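Local coordinates for interferon alpha/beta receptor 1 (Mus musculus, PDB 3WCY), which pairs with IFNAR2 to form the cell-surface receptor for type I interferons, whose binding activates JAK-STAT signalling, at residues 336-342 against 371-377. Numbering follows the deposited sequence.
Sequences NYEIIFW and CVQARVL
Two central antiparallel strands of the fourth fibronectin type-III domain pair here, Trp342 facing Cys371 at one end and Asn336 facing Leu377 at the other. Backbone bonds link Asn336, Glu338, Ile340 and Trp342 to Leu377, Arg375, Gln373 and Cys371, two per pair; Ile340 N to Gln373 O is 2.7 Å, while the return bond from Gln373 N is weak. The intervening non-hydrogen-bonded pairs form the apolar face. Ile339 sends CD1 to within 3.8 Å of Ala374 CB, a small residue that leaves room for the isoleucine, and its CG1 meets Val372 CG1. Tyr337 lies alongside Val376, CE2 3.7 Å from CG2. In the fibronectin type-III sandwich this face turns inward, Tyr337 and Ile339 packing on Val325 and Phe359 of the facing layer.

The other face carries Trp342, Ile340 and Cys371 beside Glu338, Gln373 and Arg375, a mixed set, all but the cysteine partly exposed. Trp342 CG sits between the backbone N and the carbonyl carbon (chi1 71°), a turn that folds the indole back over the neighbouring strand. Cys371 CB makes a CH-pi contact 3.8 Å from the centroid of the five-membered ring, and Cys371 O lies under the same ring system, 3.4 Å from CE3. Gln373 NE2 approaches the ring edge, 4.0 Å from CH2, its amide plane 78° from the indole. Without the indole, as with an alanine here, Cys371 CB and the disulfide to Cys393 would probably lose their cover on this face, and Lys349 its cation-pi partner. Arg375 NH1 hydrogen-bonds Pro307 O, and Asn336 ND2 hydrogen-bonds Glu353 OE2.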
ATOM      1  N   ASN A 336      -9.147   2.679 -19.564  1.00118.95           N
ATOM      2  CA  ASN A 336     -10.321   2.021 -18.977  1.00118.55           C
ATOM      3  C   ASN A 336     -11.464   3.035 -18.867  1.00119.57           C
ATOM      4  O   ASN A 336     -11.236   4.182 -18.465  1.00118.45           O
ATOM      5  CB  ASN A 336      -9.995   1.400 -17.614  1.00119.65           C
ATOM      6  CG  ASN A 336     -10.801   0.159 -17.285  1.00149.76           C
ATOM      7  OD1 ASN A 336     -10.921  -0.780 -18.087  1.00144.25           O
ATOM      8  ND2 ASN A 336     -11.333   0.105 -16.071  1.00144.05           N
ATOM      9  N   TYR A 337     -12.685   2.620 -19.249  1.00114.30           N
ATOM     10  CA  TYR A 337     -13.857   3.501 -19.263  1.00113.06           C
ATOM     11  C   TYR A 337     -14.983   3.063 -18.322  1.00113.07           C
ATOM     12  O   TYR A 337     -15.069   1.889 -17.960  1.00112.20           O
ATOM     13  CB  TYR A 337     -14.379   3.673 -20.704  1.00115.21           C
ATOM     14  CG  TYR A 337     -13.320   4.071 -21.713  1.00115.88           C
ATOM     15  CD1 TYR A 337     -12.708   3.119 -22.524  1.00117.94           C
ATOM     16  CD2 TYR A 337     -12.941   5.403 -21.870  1.00115.68           C
ATOM     17  CE1 TYR A 337     -11.743   3.481 -23.463  1.00118.13           C
ATOM     18  CE2 TYR A 337     -11.976   5.777 -22.804  1.00115.71           C
ATOM     19  CZ  TYR A 337     -11.379   4.811 -23.598  1.00122.38           C
ATOM     20  OH  TYR A 337     -10.426   5.172 -24.517  1.00121.67           O
ATOM     21  N   GLU A 338     -15.847   4.023 -17.937  1.00107.67           N
ATOM     22  CA  GLU A 338     -16.993   3.813 -17.053  1.00107.59           C
ATOM     23  C   GLU A 338     -18.239   4.504 -17.593  1.00109.89           C
ATOM     24  O   GLU A 338     -18.141   5.600 -18.134  1.00109.19           O
ATOM     25  CB  GLU A 338     -16.689   4.332 -15.636  1.00108.23           C
ATOM     26  CG  GLU A 338     -17.324   3.491 -14.537  1.00121.95           C
ATOM     27  CD  GLU A 338     -17.414   4.124 -13.159  1.00147.38           C
ATOM     28  OE1 GLU A 338     -16.383   4.624 -12.653  1.00139.39           O
ATOM     29  OE2 GLU A 338     -18.513   4.066 -12.561  1.00147.35           O
ATOM     30  N   ILE A 339     -19.414   3.870 -17.430  1.00106.21           N
ATOM     31  CA  ILE A 339     -20.696   4.428 -17.860  1.00106.65           C
ATOM     32  C   ILE A 339     -21.682   4.571 -16.704  1.00108.53           C
ATOM     33  O   ILE A 339     -21.652   3.773 -15.772  1.00107.46           O
ATOM     34  CB  ILE A 339     -21.271   3.715 -19.122  1.00111.28           C
ATOM     35  CG1 ILE A 339     -21.478   4.704 -20.261  1.00112.64           C
ATOM     36  CG2 ILE A 339     -22.546   2.918 -18.867  1.00113.60           C
ATOM     37  CD1 ILE A 339     -20.318   4.838 -21.126  1.00121.01           C
ATOM     38  N   ILE A 340     -22.514   5.620 -16.751  1.00104.66           N
ATOM     39  CA  ILE A 340     -23.548   5.913 -15.760  1.00104.96           C
ATOM     40  C   ILE A 340     -24.810   6.282 -16.545  1.00107.57           C
ATOM     41  O   ILE A 340     -24.906   7.387 -17.083  1.00107.57           O
ATOM     42  CB  ILE A 340     -23.098   6.995 -14.718  1.00107.64           C
ATOM     43  CG1 ILE A 340     -21.957   6.469 -13.808  1.00106.66           C
ATOM     44  CG2 ILE A 340     -24.271   7.470 -13.852  1.00110.13           C
ATOM     45  CD1 ILE A 340     -20.915   7.546 -13.364  1.00115.70           C
ATOM     46  N   PHE A 341     -25.745   5.331 -16.659  1.00103.41           N
ATOM     47  CA  PHE A 341     -26.986   5.536 -17.398  1.00105.09           C
ATOM     48  C   PHE A 341     -28.251   5.416 -16.554  1.00111.61           C
ATOM     49  O   PHE A 341     -28.309   4.617 -15.619  1.00110.49           O
ATOM     50  CB  PHE A 341     -27.043   4.657 -18.663  1.00107.29           C
ATOM     51  CG  PHE A 341     -27.196   3.169 -18.447  1.00108.87           C
ATOM     52  CD1 PHE A 341     -28.406   2.538 -18.692  1.00114.06           C
ATOM     53  CD2 PHE A 341     -26.118   2.395 -18.034  1.00108.93           C
ATOM     54  CE1 PHE A 341     -28.547   1.161 -18.491  1.00115.43           C
ATOM     55  CE2 PHE A 341     -26.261   1.020 -17.830  1.00112.10           C
ATOM     56  CZ  PHE A 341     -27.473   0.412 -18.066  1.00112.46           C
ATOM     57  N   TRP A 342     -29.266   6.227 -16.893  1.00111.32           N
ATOM     58  CA  TRP A 342     -30.570   6.240 -16.225  1.00113.64           C
ATOM     59  C   TRP A 342     -31.697   6.646 -17.189  1.00119.92           C
ATOM     60  O   TRP A 342     -31.469   6.691 -18.396  1.00119.15           O
ATOM     61  CB  TRP A 342     -30.537   7.102 -14.942  1.00111.89           C
ATOM     62  CG  TRP A 342     -30.428   8.585 -15.149  1.00112.72           C
ATOM     63  CD1 TRP A 342     -31.450   9.488 -15.149  1.00117.70           C
ATOM     64  CD2 TRP A 342     -29.220   9.345 -15.270  1.00110.47           C
ATOM     65  NE1 TRP A 342     -30.958  10.762 -15.303  1.00116.57           N
ATOM     66  CE2 TRP A 342     -29.590  10.705 -15.378  1.00115.35           C
ATOM     67  CE3 TRP A 342     -27.858   9.009 -15.330  1.00109.28           C
ATOM     68  CZ2 TRP A 342     -28.650  11.728 -15.549  1.00113.17           C
ATOM     69  CZ3 TRP A 342     -26.925  10.024 -15.481  1.00109.42           C
ATOM     70  CH2 TRP A 342     -27.324  11.364 -15.595  1.00111.08           C
ATOM     71  N   CYS A 371     -30.671   8.902 -20.219  1.00122.15           N
ATOM     72  CA  CYS A 371     -29.578   9.833 -19.965  1.00121.06           C
ATOM     73  C   CYS A 371     -28.287   9.107 -19.621  1.00121.45           C
ATOM     74  O   CYS A 371     -28.232   8.390 -18.625  1.00120.24           O
ATOM     75  CB  CYS A 371     -29.963  10.836 -18.886  1.00123.03           C
ATOM     76  SG  CYS A 371     -30.173  12.525 -19.498  1.00128.91           S
ATOM     77  N   VAL A 372     -27.246   9.303 -20.449  1.00116.36           N
ATOM     78  CA  VAL A 372     -25.932   8.665 -20.281  1.00113.42           C
ATOM     79  C   VAL A 372     -24.862   9.665 -19.803  1.00113.40           C
ATOM     80  O   VAL A 372     -24.920  10.852 -20.137  1.00112.53           O
ATOM     81  CB  VAL A 372     -25.463   7.885 -21.549  1.00117.28           C
ATOM     82  CG1 VAL A 372     -24.559   6.717 -21.172  1.00115.43           C
ATOM     83  CG2 VAL A 372     -26.645   7.391 -22.385  1.00119.56           C
ATOM     84  N   GLN A 373     -23.894   9.160 -19.017  1.00107.40           N
ATOM     85  CA  GLN A 373     -22.754   9.891 -18.464  1.00105.36           C
ATOM     86  C   GLN A 373     -21.544   8.970 -18.439  1.00108.63           C
ATOM     87  O   GLN A 373     -21.691   7.789 -18.129  1.00108.46           O
ATOM     88  CB  GLN A 373     -23.062  10.380 -17.050  1.00106.66           C
ATOM     89  CG  GLN A 373     -23.122  11.890 -16.932  1.00125.61           C
ATOM     90  CD  GLN A 373     -22.970  12.351 -15.506  1.00147.11           C
ATOM     91  OE1 GLN A 373     -22.039  11.957 -14.791  1.00142.35           O
ATOM     92  NE2 GLN A 373     -23.857  13.234 -15.072  1.00140.11           N
ATOM     93  N   ALA A 374     -20.352   9.490 -18.772  1.00104.93           N
ATOM     94  CA  ALA A 374     -19.137   8.668 -18.794  1.00103.55           C
ATOM     95  C   ALA A 374     -17.906   9.310 -18.161  1.00106.26           C
ATOM     96  O   ALA A 374     -17.784  10.534 -18.118  1.00105.91           O
ATOM     97  CB  ALA A 374     -18.820   8.223 -20.214  1.00104.48           C
ATOM     98  N   ARG A 375     -16.985   8.461 -17.685  1.00101.52           N
ATOM     99  CA  ARG A 375     -15.719   8.860 -17.084  1.00 99.67           C
ATOM    100  C   ARG A 375     -14.603   7.917 -17.506  1.00103.02           C
ATOM    101  O   ARG A 375     -14.860   6.763 -17.861  1.00102.21           O
ATOM    102  CB  ARG A 375     -15.819   8.990 -15.551  1.00 99.18           C
ATOM    103  CG  ARG A 375     -16.324  10.363 -15.069  1.00110.04           C
ATOM    104  CD  ARG A 375     -15.337  11.517 -15.269  1.00115.54           C
ATOM    105  NE  ARG A 375     -14.137  11.374 -14.440  1.00118.90           N
ATOM    106  CZ  ARG A 375     -13.120  12.231 -14.425  1.00129.33           C
ATOM    107  NH1 ARG A 375     -13.144  13.314 -15.193  1.00119.65           N
ATOM    108  NH2 ARG A 375     -12.074  12.014 -13.639  1.00110.49           N
ATOM    109  N   VAL A 376     -13.364   8.426 -17.497  1.00 99.99           N
ATOM    110  CA  VAL A 376     -12.173   7.677 -17.896  1.00 99.27           C
ATOM    111  C   VAL A 376     -11.284   7.302 -16.689  1.00101.73           C
ATOM    112  O   VAL A 376     -11.226   8.054 -15.708  1.00101.15           O
ATOM    113  CB  VAL A 376     -11.431   8.393 -19.060  1.00103.03           C
ATOM    114  CG1 VAL A 376     -10.673   9.638 -18.593  1.00101.92           C
ATOM    115  CG2 VAL A 376     -10.530   7.432 -19.823  1.00102.40           C
ATOM    116  N   LEU A 377     -10.639   6.119 -16.749  1.00 97.30           N
ATOM    117  CA  LEU A 377      -9.792   5.607 -15.669  1.00128.19           C
ATOM    118  C   LEU A 377      -8.413   5.176 -16.169  1.00143.19           C
ATOM    119  O   LEU A 377      -8.306   4.304 -17.030  1.00101.48           O
ATOM    120  CB  LEU A 377     -10.490   4.448 -14.923  1.00128.90           C
ATOM    121  CG  LEU A 377     -11.854   4.743 -14.273  1.00134.65           C
ATOM    122  CD1 LEU A 377     -12.617   3.460 -14.019  1.00135.91           C
ATOM    123  CD2 LEU A 377     -11.709   5.562 -12.988  1.00136.28           C
TER